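Local structure of 33 kDa chaperonin (Thermotoga maritima, 1VQ0) at residues 59-64 and 182-187; 27-32 and 237-242; 72-77 and 146-151; 17-20 and 25-28; 123-128 and 153-158. The protein probably acts as a redox-regulated chaperone that protects thermally unfolding and oxidatively damaged proteins from irreversible aggregation in bacteria under oxidative stress. All blocks are in the same frame, centred on the assembly; numbering follows the deposited sequence.

Interaction 1: residues 59-64 and 182-187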
# COMPACT_ATOMS: atom_id res chain seq x y z
N ALA A 59 13.18 11.89 -0.28
CA ALA A 59 13.06 11.51 -1.69
C ALA A 59 14.41 11.57 -2.50
O ALA A 59 14.74 10.65 -3.27
CB ALA A 59 11.96 12.34 -2.35
N ALA A 60 15.17 12.64 -2.32
CA ALA A 60 16.47 12.81 -2.96
C ALA A 60 17.45 11.73 -2.59
O ALA A 60 18.19 11.27 -3.42
CB ALA A 60 17.06 14.12 -2.63
N LEU A 61 17.46 11.37 -1.31
CA LEU A 61 18.44 10.40 -0.82
C LEU A 61 18.33 9.02 -1.46
O LEU A 61 19.33 8.28 -1.52
CB LEU A 61 18.38 10.30 0.71
CG LEU A 61 19.02 11.49 1.44
CD1 LEU A 61 18.70 11.42 2.91
CD2 LEU A 61 20.51 11.60 1.31
N VAL A 62 17.13 8.66 -1.93
CA VAL A 62 16.89 7.32 -2.53
C VAL A 62 17.10 7.37 -4.04
O VAL A 62 17.19 6.33 -4.65
CB VAL A 62 15.50 6.70 -2.21
CG1 VAL A 62 15.26 6.60 -0.67
CG2 VAL A 62 14.41 7.55 -2.77
N THR A 63 17.26 8.57 -4.64
CA THR A 63 17.43 8.63 -6.14
C THR A 63 18.46 7.71 -6.77
O THR A 63 18.21 7.21 -7.86
CB THR A 63 17.70 10.03 -6.69
OG1 THR A 63 18.73 10.68 -5.94
CG2 THR A 63 16.43 10.94 -6.54
N PRO A 64 19.64 7.51 -6.16
CA PRO A 64 20.70 6.67 -6.81
C PRO A 64 20.28 5.24 -6.98
O PRO A 64 20.91 4.51 -7.71
CB PRO A 64 21.84 6.70 -5.80
CG PRO A 64 21.55 7.88 -4.96
CD PRO A 64 20.10 8.05 -4.87
N GLY A 182 21.08 15.84 4.23
CA GLY A 182 21.01 14.68 5.08
C GLY A 182 21.72 13.49 4.52
O GLY A 182 22.38 13.55 3.47
N PHE A 183 21.62 12.38 5.23
CA PHE A 183 22.20 11.14 4.69
C PHE A 183 21.31 9.97 4.97
O PHE A 183 20.41 10.04 5.83
CB PHE A 183 23.60 10.89 5.25
CG PHE A 183 23.65 10.78 6.74
CD1 PHE A 183 23.28 9.61 7.39
CD2 PHE A 183 24.13 11.86 7.50
CE1 PHE A 183 23.35 9.53 8.79
CE2 PHE A 183 24.16 11.82 8.86
CZ PHE A 183 23.79 10.63 9.53
N ALA A 184 21.58 8.90 4.23
CA ALA A 184 20.94 7.58 4.36
C ALA A 184 22.01 6.50 4.34
O ALA A 184 22.89 6.50 3.46
CB ALA A 184 19.88 7.34 3.24
N VAL A 185 21.96 5.60 5.32
CA VAL A 185 22.80 4.38 5.33
C VAL A 185 21.85 3.17 5.45
O VAL A 185 20.98 3.16 6.32
CB VAL A 185 23.88 4.41 6.47
CG1 VAL A 185 24.81 3.21 6.41
CG2 VAL A 185 24.74 5.66 6.38
N GLN A 186 22.04 2.19 4.54
CA GLN A 186 21.15 1.04 4.35
C GLN A 186 21.90 -0.25 4.16
O GLN A 186 22.89 -0.34 3.41
CB GLN A 186 20.24 1.28 3.15
CG GLN A 186 19.39 2.56 3.29
CD GLN A 186 18.23 2.75 2.28
OE1 GLN A 186 18.45 3.00 1.10
NE2 GLN A 186 16.98 2.69 2.79
N ILE A 187 21.43 -1.26 4.87
CA ILE A 187 22.03 -2.58 4.80
C ILE A 187 21.29 -3.39 3.76
O ILE A 187 20.16 -3.82 3.97
CB ILE A 187 22.04 -3.28 6.16
CG1 ILE A 187 22.96 -2.49 7.10
CG2 ILE A 187 22.56 -4.65 5.99
CD1 ILE A 187 22.94 -2.92 8.61
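Leu61 reaches from its helix onto the backbone of the strand at Gly182, Phe183 and Ala184, and this one side chain makes the contact. Its CG stands anti to its own carbonyl carbon (chi1 -75°), and an extended second torsion (chi2 170°) carries the two methyls forward, so that both rest on the backbone from the helix side. One prong, CD1, rests on the Phe183 carbonyl carbon C at 3.6 Å; the other, CD2, lies 3.5 Å from Gly182 O. Behind the fork, Leu61 CB meets Ala184 CB at 4.2 Å, a small group, consistent with the close approach of the helix. Here is a worked case of a branched side chain packing chiefly against the peptide groups of a strand, with one side-chain touch at Ala184. Phe183, whose CB points away, sends its ring to the other face of the sheet, against Ile204 of helix 194-205.

Near the end of the helix, Ala60 O accepts two hydrogen bonds from one residue. Thr63 OG1 binds it at 2.6 Å, in the carbonyl plane, and Thr63 N binds it at 3.1 Å. The hydroxyl of Thr63 is thereby folded back onto the preceding turn.

Helix 46-62 lies on the sheet face that carries Ala184. Strand 176-187 runs between strands 24-30 and 164-173, hydrogen-bonded through Gly182 to Val29 and through Phe183 to Ser167. Val29 and Phe166, one from each neighbouring strand, also touch Leu61, while Leu61 O takes a hydrogen bond from Ser27 OG of strand 24-30.

Interaction 2: residues 27-32 and 237-242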
# COMPACT_ATOMS: atom_id res chain seq x y z
N SER A 27 24.21 7.39 0.80
CA SER A 27 23.68 8.54 0.07
C SER A 27 23.92 9.70 1.03
O SER A 27 23.60 9.57 2.21
CB SER A 27 22.13 8.38 -0.02
OG SER A 27 21.68 8.94 -1.18
N ILE A 28 24.41 10.83 0.54
CA ILE A 28 24.48 12.07 1.35
C ILE A 28 24.27 13.27 0.41
O ILE A 28 24.78 13.31 -0.71
CB ILE A 28 25.82 12.18 2.14
CG1 ILE A 28 25.84 13.40 3.06
CG2 ILE A 28 27.02 12.30 1.17
CD1 ILE A 28 26.88 13.31 4.20
N VAL A 29 23.48 14.22 0.86
CA VAL A 29 22.94 15.24 -0.06
C VAL A 29 23.02 16.60 0.62
O VAL A 29 22.80 16.71 1.82
CB VAL A 29 21.51 14.91 -0.59
CG1 VAL A 29 20.42 15.11 0.48
CG2 VAL A 29 21.19 15.71 -1.85
N ARG A 30 23.44 17.59 -0.14
CA ARG A 30 23.32 18.98 0.24
C ARG A 30 22.46 19.66 -0.81
O ARG A 30 22.84 19.73 -2.00
CB ARG A 30 24.69 19.66 0.25
CG ARG A 30 25.61 19.22 1.38
CD ARG A 30 25.57 20.10 2.59
NE ARG A 30 26.72 21.00 2.63
CZ ARG A 30 26.76 22.20 3.20
NH1 ARG A 30 25.70 22.73 3.79
NH2 ARG A 30 27.90 22.91 3.11
N MET A 31 21.34 20.18 -0.39
CA MET A 31 20.38 20.68 -1.33
C MET A 31 19.54 21.88 -0.87
O MET A 31 18.34 21.95 -1.19
CB MET A 31 19.50 19.51 -1.80
CG MET A 31 18.74 18.72 -0.68
SD MET A 31 17.82 17.33 -1.34
CE MET A 31 16.39 18.17 -1.77
N ARG A 32 20.18 22.82 -0.19
CA ARG A 32 19.51 24.05 0.19
C ARG A 32 18.85 24.78 -0.98
O ARG A 32 17.72 25.30 -0.82
CB ARG A 32 20.39 24.97 1.02
CG ARG A 32 21.41 25.72 0.35
CD ARG A 32 21.92 26.84 1.20
NE ARG A 32 22.93 27.63 0.50
CZ ARG A 32 23.72 28.52 1.08
NH1 ARG A 32 23.64 28.78 2.39
NH2 ARG A 32 24.60 29.16 0.36
N ALA A 237 25.76 13.37 -8.19
CA ALA A 237 24.84 13.89 -9.18
C ALA A 237 24.22 15.19 -8.68
O ALA A 237 24.19 15.49 -7.51
CB ALA A 237 23.77 12.88 -9.46
N GLU A 238 23.66 15.94 -9.61
CA GLU A 238 22.99 17.20 -9.30
C GLU A 238 21.52 16.93 -9.07
O GLU A 238 20.85 16.30 -9.89
CB GLU A 238 23.16 18.12 -10.49
CG GLU A 238 22.85 19.58 -10.29
CD GLU A 238 23.25 20.42 -11.52
OE1 GLU A 238 24.18 20.01 -12.27
OE2 GLU A 238 22.61 21.50 -11.73
N ILE A 239 21.01 17.38 -7.92
CA ILE A 239 19.55 17.27 -7.60
C ILE A 239 18.91 18.57 -8.05
O ILE A 239 19.45 19.64 -7.73
CB ILE A 239 19.32 17.04 -6.08
CG1 ILE A 239 20.05 15.77 -5.62
CG2 ILE A 239 17.83 16.97 -5.73
CD1 ILE A 239 19.50 14.47 -6.18
N LYS A 240 17.83 18.49 -8.84
CA LYS A 240 17.16 19.71 -9.29
C LYS A 240 15.69 19.62 -9.01
O LYS A 240 15.11 18.55 -9.15
CB LYS A 240 17.30 19.95 -10.82
CG LYS A 240 18.64 19.63 -11.51
CD LYS A 240 19.48 20.83 -11.85
CE LYS A 240 19.42 21.25 -13.34
NZ LYS A 240 20.56 20.78 -14.24
N TYR A 241 15.09 20.76 -8.62
CA TYR A 241 13.65 20.85 -8.56
C TYR A 241 13.16 20.79 -10.01
O TYR A 241 13.61 21.56 -10.86
CB TYR A 241 13.17 22.13 -7.85
CG TYR A 241 11.78 22.02 -7.30
CD1 TYR A 241 10.69 22.24 -8.10
CD2 TYR A 241 11.57 21.58 -6.01
CE1 TYR A 241 9.41 22.09 -7.61
CE2 TYR A 241 10.31 21.40 -5.50
CZ TYR A 241 9.22 21.67 -6.31
OH TYR A 241 7.95 21.51 -5.81
N LYS A 242 12.23 19.89 -10.31
CA LYS A 242 11.66 19.86 -11.64
C LYS A 242 10.25 19.29 -11.67
O LYS A 242 9.97 18.32 -11.02
CB LYS A 242 12.56 19.08 -12.60
CG LYS A 242 12.45 19.59 -14.03
CD LYS A 242 13.14 18.65 -15.02
CE LYS A 242 12.57 18.85 -16.43
NZ LYS A 242 13.64 18.68 -17.43
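Val29 and Ile239 meet through aliphatic carbons, Val29 CG2 lying 3.9 Å from Ile239 CG1, with the two side chains crossing at about a right angle. The valine methyl is placed there by its first torsion, CG2 being anti to the backbone N. A second, more distant touch comes from Met31, whose terminal CE approaches the branch methyl Ile239 CG2 at 4.4 Å. Ile239 is thus met on both of its branches, each by a different residue of 27-32.

One shell further out, Ile14 packs against both Val29 and Ile239. It belongs to strand 13-19, which lies between strands 24-30 and 235-241 in the sheet, so the contact spans an intervening strand. Ile57 of helix 46-62 touches Val29 and Met31 from the helical layer, and Ala60 also touches Met31. Val29 is hydrogen-bonded through its backbone to Gly182, and Met31 occupies the N-cap position just before helix 32-42.

Beyond 235-241 the chain enters the zinc site, where Cys243 and Cys245 bind the metal together with Cys275 and Cys278. The contact itself is buried and wholly apolar: dispersion and exclusion of water hold it, without the directionality that a polar bond would impose.

Interaction 3: residues 72-77 and 146-151. With EDO (1,2-ethanediol), chain F.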
# COMPACT_ATOMS: atom_id res chain seq x y z
N TRP A 72 9.42 7.87 -7.67
CA TRP A 72 9.31 7.41 -6.30
C TRP A 72 8.66 8.51 -5.52
O TRP A 72 9.19 9.60 -5.50
CB TRP A 72 10.69 7.15 -5.82
CG TRP A 72 10.84 6.47 -4.54
CD1 TRP A 72 11.08 5.14 -4.36
CD2 TRP A 72 10.77 7.06 -3.24
NE1 TRP A 72 11.18 4.86 -3.01
CE2 TRP A 72 10.99 6.04 -2.31
CE3 TRP A 72 10.62 8.38 -2.76
CZ2 TRP A 72 11.06 6.28 -0.93
CZ3 TRP A 72 10.64 8.60 -1.42
CH2 TRP A 72 10.90 7.57 -0.51
N THR A 73 7.51 8.25 -4.89
CA THR A 73 6.75 9.28 -4.17
C THR A 73 6.55 8.92 -2.69
O THR A 73 5.98 7.85 -2.35
CB THR A 73 5.38 9.49 -4.80
OG1 THR A 73 5.49 9.76 -6.20
CG2 THR A 73 4.64 10.69 -4.19
N LEU A 74 6.95 9.84 -1.82
CA LEU A 74 6.63 9.78 -0.37
C LEU A 74 5.40 10.61 -0.11
O LEU A 74 5.38 11.78 -0.36
CB LEU A 74 7.76 10.38 0.41
CG LEU A 74 7.71 10.64 1.89
CD1 LEU A 74 7.54 9.21 2.46
CD2 LEU A 74 9.05 11.23 2.26
N ASP A 75 4.37 9.96 0.40
CA ASP A 75 3.10 10.56 0.73
C ASP A 75 2.78 10.27 2.24
O ASP A 75 2.43 9.17 2.63
CB ASP A 75 2.03 9.95 -0.18
CG ASP A 75 0.68 10.44 0.13
OD1 ASP A 75 0.57 11.48 0.77
OD2 ASP A 75 -0.35 9.87 -0.24
N ILE A 76 3.03 11.27 3.05
CA ILE A 76 2.69 11.29 4.46
C ILE A 76 1.35 12.04 4.68
O ILE A 76 1.15 13.15 4.28
CB ILE A 76 3.81 11.89 5.25
CG1 ILE A 76 5.06 11.01 5.14
CG2 ILE A 76 3.39 12.04 6.71
CD1 ILE A 76 6.27 11.70 5.61
N GLU A 77 0.41 11.34 5.28
CA GLU A 77 -0.89 11.91 5.52
C GLU A 77 -1.27 11.76 7.02
O GLU A 77 -1.13 10.69 7.61
CB GLU A 77 -1.90 11.23 4.62
CG GLU A 77 -3.25 11.95 4.65
CD GLU A 77 -4.21 11.39 3.60
OE1 GLU A 77 -3.91 10.36 2.98
OE2 GLU A 77 -5.25 11.98 3.39
N GLY A 146 6.78 10.81 13.18
CA GLY A 146 6.31 12.04 12.48
C GLY A 146 7.38 13.10 12.23
O GLY A 146 7.05 14.18 11.81
N GLU A 147 8.66 12.75 12.48
CA GLU A 147 9.82 13.55 12.17
C GLU A 147 10.31 13.30 10.76
O GLU A 147 11.27 13.93 10.35
CB GLU A 147 11.00 13.11 13.10
CG GLU A 147 10.77 13.29 14.59
CD GLU A 147 10.61 14.73 14.99
OE1 GLU A 147 11.28 15.58 14.38
OE2 GLU A 147 9.81 15.01 15.91
N ILE A 148 9.74 12.31 10.06
CA ILE A 148 10.07 11.95 8.65
C ILE A 148 11.28 11.00 8.49
O ILE A 148 11.14 9.94 7.90
CB ILE A 148 10.11 13.23 7.69
CG1 ILE A 148 8.77 13.97 7.81
CG2 ILE A 148 10.30 12.84 6.17
CD1 ILE A 148 8.67 15.27 7.09
N ALA A 149 12.45 11.37 9.00
CA ALA A 149 13.64 10.53 8.86
C ALA A 149 13.31 9.14 9.33
O ALA A 149 13.36 8.16 8.56
CB ALA A 149 14.88 11.10 9.65
N GLU A 150 12.89 9.07 10.58
CA GLU A 150 12.68 7.77 11.24
C GLU A 150 11.51 6.97 10.65
O GLU A 150 11.54 5.76 10.66
CB GLU A 150 12.44 7.94 12.75
CG GLU A 150 12.68 6.66 13.51
CD GLU A 150 12.39 6.76 14.99
OE1 GLU A 150 12.01 7.86 15.42
OE2 GLU A 150 12.52 5.70 15.68
N ASP A 151 10.46 7.70 10.28
CA ASP A 151 9.32 7.13 9.60
C ASP A 151 9.76 6.42 8.29
O ASP A 151 9.33 5.31 8.05
CB ASP A 151 8.32 8.19 9.29
CG ASP A 151 7.87 8.96 10.51
OD1 ASP A 151 7.39 8.37 11.52
OD2 ASP A 151 7.91 10.19 10.47
C1 EDO F . 13.45 2.64 -3.29
O1 EDO F . 12.41 2.22 -2.42
C2 EDO F . 14.50 1.60 -3.68
O2 EDO F . 15.14 0.93 -2.58
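Ile76 and Ile148 form the closer half of the contact: Ile76 CD1, the end of its extended chain, lies 4.0 Å from Ile148 CG1. The other branch of the same isoleucine, Ile148 CG2, has a more distant neighbour in Leu74 CD2 at 4.4 Å. Both branches of Ile148 are therefore used, one for each inward-facing strand residue.

Asp151 positions this isoleucine. Its OD2 accepts from Ile148 N at 2.8 Å, on the anti side and 31° out of the carboxylate plane, while OD1 takes an almost straight bond (177°) from Gly146 N at 3.0 Å through its syn lone pair. With Val144 N and Ser145 N also donating to OD1, the carboxylate ties the turn to the start of the helix, Ile148 being at the N-cap position.

The looser side is more polar: Glu150 is exposed. Beyond the contact, at the start of 72-77, where the two segments no longer meet, Trp72 NE1 donates to O1 of an ethanediol at 3.0 Å, probably from the crystallisation liquor, which Arg25 and Glu160 also bind. The indole packs on Ala59, Val62 and Val127. Replacing this tryptophan by an alanine would probably open a gap between those three residues and leave the ethanediol oxygen without its N-H donor.

Strand 71-78 lies between strands 84-90 and 123-130. The start of helix 149-160 lies over the sheet face that carries Leu74 and Ile76, with Ile120 of helix 116-120 touching both isoleucines and Arg54 of helix 46-62 touching Ile148.

Interaction 4: residues 17-20 and 25-28. With EDO (1,2-ethanediol), chain F.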
# COMPACT_ATOMS: atom_id res chain seq x y z
N GLY A 17 27.52 5.66 -2.90
CA GLY A 17 28.43 4.52 -3.04
C GLY A 17 27.98 3.43 -2.08
O GLY A 17 26.87 3.48 -1.53
N THR A 18 28.86 2.45 -1.91
CA THR A 18 28.66 1.31 -1.04
C THR A 18 29.91 1.08 -0.22
O THR A 18 31.03 1.51 -0.61
CB THR A 18 28.43 0.02 -1.85
OG1 THR A 18 29.59 -0.28 -2.65
CG2 THR A 18 27.19 0.18 -2.84
N MET A 19 29.71 0.35 0.89
CA MET A 19 30.79 -0.08 1.76
C MET A 19 30.67 -1.55 2.09
O MET A 19 29.56 -2.14 2.01
CB MET A 19 30.82 0.73 3.06
CG MET A 19 31.34 2.17 2.94
SD MET A 19 33.11 2.31 2.74
CE MET A 19 33.08 2.57 1.16
N PHE A 20 31.84 -2.12 2.42
CA PHE A 20 31.99 -3.49 2.97
C PHE A 20 31.45 -4.53 2.01
O PHE A 20 30.40 -5.12 2.26
CB PHE A 20 31.33 -3.61 4.35
CG PHE A 20 31.72 -2.50 5.30
CD1 PHE A 20 33.06 -2.15 5.46
CD2 PHE A 20 30.75 -1.75 5.97
CE1 PHE A 20 33.43 -1.14 6.31
CE2 PHE A 20 31.11 -0.71 6.82
CZ PHE A 20 32.47 -0.41 7.00
N ARG A 25 24.98 0.42 1.44
CA ARG A 25 24.92 1.53 0.50
C ARG A 25 24.68 2.83 1.28
O ARG A 25 24.10 2.82 2.35
CB ARG A 25 23.85 1.30 -0.61
CG ARG A 25 22.40 1.42 -0.18
CD ARG A 25 21.41 0.95 -1.26
NE ARG A 25 20.02 1.16 -0.87
CZ ARG A 25 18.96 0.71 -1.53
NH1 ARG A 25 19.07 -0.07 -2.60
NH2 ARG A 25 17.77 1.05 -1.14
N PHE A 26 25.22 3.93 0.75
CA PHE A 26 25.04 5.23 1.38
C PHE A 26 24.79 6.29 0.32
O PHE A 26 25.25 6.16 -0.84
CB PHE A 26 26.27 5.63 2.23
CG PHE A 26 27.53 5.82 1.43
CD1 PHE A 26 27.74 7.01 0.74
CD2 PHE A 26 28.46 4.81 1.33
CE1 PHE A 26 28.86 7.17 -0.05
CE2 PHE A 26 29.58 4.95 0.55
CZ PHE A 26 29.77 6.15 -0.15
N SER A 27 24.21 7.39 0.80
CA SER A 27 23.68 8.54 0.07
C SER A 27 23.92 9.70 1.03
O SER A 27 23.60 9.57 2.21
CB SER A 27 22.13 8.38 -0.02
OG SER A 27 21.68 8.94 -1.18
N ILE A 28 24.41 10.83 0.54
CA ILE A 28 24.48 12.07 1.35
C ILE A 28 24.27 13.27 0.41
O ILE A 28 24.78 13.31 -0.71
CB ILE A 28 25.82 12.18 2.14
CG1 ILE A 28 25.84 13.40 3.06
CG2 ILE A 28 27.02 12.30 1.17
CD1 ILE A 28 26.88 13.31 4.20
C1 EDO F . 13.45 2.64 -3.29
O1 EDO F . 12.41 2.22 -2.42
C2 EDO F . 14.50 1.60 -3.68
O2 EDO F . 15.14 0.93 -2.58
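Phe26 turns its CG into the crowded position between the backbone N and the carbonyl carbon (chi1 64°), which folds the ring back over Gly17 of the neighbouring strand. Gly17 CA then sits 4.0 Å from the ring centroid, 27° off the normal, in a CH-pi contact over the face. The absence of a side chain is what admits the ring, since a CB on Gly17 would clash with Phe26 CZ. This is an instructive example of an aromatic residue covering the glycine with which it is paired across an antiparallel sheet.

The same two residues form the hydrogen-bonded pair of the hairpin. Phe26 N donates to Gly17 O at 2.9 Å and almost straight (170°), and Gly17 N returns the bond to Phe26 O at 3.1 Å. Gly17 O is also approached by Arg25 CA at 3.4 Å in a CA-H...O contact. Met19 adds to the cover of the ring, its CG lying 4.1 Å from Phe26 CE2.

Thr18 and Arg25 form the next, non-hydrogen-bonded pair on the other face, where Thr18 CG2 meets Arg25 CB at 4.2 Å. From there the arginine runs out extended, and NH2 reaches O2 of an ethanediol at 3.0 Å, at the guanidinium edge. Gln186 OE1 shares NH2, and Trp65 makes a cation-pi contact.

Helix 219-227 covers the sheet face on which Phe26 lies, with Leu223 on the ring and Phe227 on Met19. Strand 24-30 completes its own pairing with strand 176-187, so the hairpin of 13-19 and 24-30 is built into the large sheet.

Interaction 5: residues 123-128 and 153-158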
# COMPACT_ATOMS: atom_id res chain seq x y z
N GLY A 123 -0.97 9.64 11.86
CA GLY A 123 -1.19 9.23 10.50
C GLY A 123 -0.24 8.18 9.96
O GLY A 123 0.28 7.36 10.70
N VAL A 124 -0.06 8.21 8.65
CA VAL A 124 0.56 7.10 7.91
C VAL A 124 1.60 7.63 6.89
O VAL A 124 1.58 8.79 6.47
CB VAL A 124 -0.53 6.23 7.12
CG1 VAL A 124 -1.57 5.78 8.00
CG2 VAL A 124 -1.17 6.98 5.95
N LEU A 125 2.49 6.74 6.51
CA LEU A 125 3.43 7.01 5.45
C LEU A 125 3.26 5.99 4.32
O LEU A 125 3.20 4.81 4.57
CB LEU A 125 4.84 7.00 6.01
CG LEU A 125 6.03 7.18 5.07
CD1 LEU A 125 7.28 7.55 5.90
CD2 LEU A 125 6.31 5.93 4.34
N ARG A 126 3.14 6.50 3.10
CA ARG A 126 3.04 5.78 1.84
C ARG A 126 4.24 6.03 0.96
O ARG A 126 4.71 7.14 0.89
CB ARG A 126 1.78 6.21 1.05
CG ARG A 126 0.59 5.61 1.56
CD ARG A 126 -0.70 5.83 0.81
NE ARG A 126 -1.10 7.19 0.96
CZ ARG A 126 -1.95 7.67 1.84
NH1 ARG A 126 -2.58 6.91 2.68
NH2 ARG A 126 -2.19 8.97 1.82
N VAL A 127 4.71 4.98 0.31
CA VAL A 127 5.69 5.05 -0.78
C VAL A 127 5.11 4.41 -2.03
O VAL A 127 4.71 3.22 -2.03
CB VAL A 127 7.04 4.48 -0.38
CG1 VAL A 127 8.03 4.43 -1.58
CG2 VAL A 127 7.58 5.32 0.78
N VAL A 128 5.02 5.23 -3.07
CA VAL A 128 4.55 4.85 -4.42
C VAL A 128 5.76 4.68 -5.33
O VAL A 128 6.58 5.58 -5.46
CB VAL A 128 3.62 5.90 -5.00
CG1 VAL A 128 3.01 5.48 -6.27
CG2 VAL A 128 2.53 6.20 -3.96
N ALA A 153 12.95 5.49 7.52
CA ALA A 153 13.78 4.32 7.95
C ALA A 153 12.93 3.09 8.28
O ALA A 153 13.25 2.02 7.87
CB ALA A 153 14.68 4.69 9.14
N TYR A 154 11.80 3.28 8.96
CA TYR A 154 10.89 2.18 9.29
C TYR A 154 10.18 1.58 8.07
O TYR A 154 10.02 0.36 7.98
CB TYR A 154 9.89 2.64 10.34
CG TYR A 154 8.89 1.64 10.83
CD1 TYR A 154 9.25 0.59 11.66
CD2 TYR A 154 7.56 1.77 10.49
CE1 TYR A 154 8.30 -0.34 12.09
CE2 TYR A 154 6.62 0.90 10.91
CZ TYR A 154 6.97 -0.14 11.71
OH TYR A 154 5.98 -0.96 12.08
N TYR A 155 9.76 2.42 7.14
CA TYR A 155 9.27 1.96 5.84
C TYR A 155 10.32 0.98 5.24
O TYR A 155 10.03 -0.22 4.91
CB TYR A 155 8.97 3.12 4.88
CG TYR A 155 8.96 2.62 3.49
CD1 TYR A 155 7.81 2.02 2.95
CD2 TYR A 155 10.13 2.69 2.69
CE1 TYR A 155 7.82 1.48 1.64
CE2 TYR A 155 10.17 2.13 1.41
CZ TYR A 155 9.02 1.53 0.86
OH TYR A 155 9.06 0.95 -0.39
N PHE A 156 11.57 1.44 5.17
CA PHE A 156 12.60 0.60 4.54
C PHE A 156 12.79 -0.72 5.29
O PHE A 156 12.73 -1.79 4.66
CB PHE A 156 13.92 1.37 4.28
CG PHE A 156 13.87 2.22 3.02
CD1 PHE A 156 14.02 1.62 1.77
CD2 PHE A 156 13.68 3.62 3.07
CE1 PHE A 156 13.96 2.40 0.59
CE2 PHE A 156 13.60 4.38 1.88
CZ PHE A 156 13.73 3.78 0.66
N ALA A 157 12.97 -0.67 6.62
CA ALA A 157 13.12 -1.88 7.42
C ALA A 157 11.94 -2.89 7.23
O ALA A 157 12.14 -4.08 7.00
CB ALA A 157 13.35 -1.55 8.95
N VAL A 158 10.72 -2.40 7.23
CA VAL A 158 9.58 -3.28 7.24
C VAL A 158 9.09 -3.63 5.84
O VAL A 158 8.89 -4.80 5.61
CB VAL A 158 8.40 -2.73 8.07
CG1 VAL A 158 7.13 -3.57 7.81
CG2 VAL A 158 8.73 -2.79 9.56
O HOH W 1 6.27 1.04 -2.10
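Tyr155 OH has two partners: it is hydrogen-bonded to Glu160 OE2, further along its own helix, and it accepts from a water at 3.3 Å. That water also donates to Val127 O at 2.7 Å, so the hydroxyl is linked to the strand through it.

Below the hydroxyl the contact is apolar. Val127 presses its CG2 methyl squarely onto the ring, 3.8 Å from the centroid and only 5° off the normal, a CH-pi contact over the centre of the face. Val127 CB comes to 3.7 Å from Tyr155 CE1, and the other methyl, CG1, lies 3.8 Å from Tyr155 OH. With CG anti to the backbone N (chi1 159°), the tyrosine projects from the helix toward the strand. Leu125 packs nearer the root, its CD2 lying 3.9 Å from Tyr155 CB. Aromatic face, methyl and bridging water together illustrate how one tyrosine can join a helix to a sheet. A leucine in its place would probably leave Glu160 and the bridging water without the hydroxyl and strip the Val127 methyl of its aromatic face.

Strand 123-130 runs between strands 71-78 and 137-142, and Leu125 also touches Leu74 and Ile76 on the first of these. Helix 149-160 lies over this part of the sheet, with Ser139 of strand 137-142 beside Tyr155, while Tyr154 and Val158 pack on Phe137 of the second subunit.

All five contacts draw on the large mixed sheet. Interaction 4 closes first, as a hairpin; strand 24-30 then continues into interaction 2, sharing Ser27 and Ile28, although the centres lie 16 Å apart. Interaction 1, its centre 9 Å from that of interaction 4, joins the same strand's neighbour, 176-187, to helix 46-62. Interactions 3 and 5, centres 7 Å apart, share helix 149-160 and use adjacent strands, their segments alternating in sequence. Trp72 and Val62 bring interactions 1 and 3 together; one ethanediol, probably from the crystallisation liquor, touches both 3 and 4. Interaction 2 joins 27-32 to 237-242, just before zinc ligands Cys243 and Cys245, bringing sequence-distant strands into one body, with interaction 5 on the opposite side of the chain's centre.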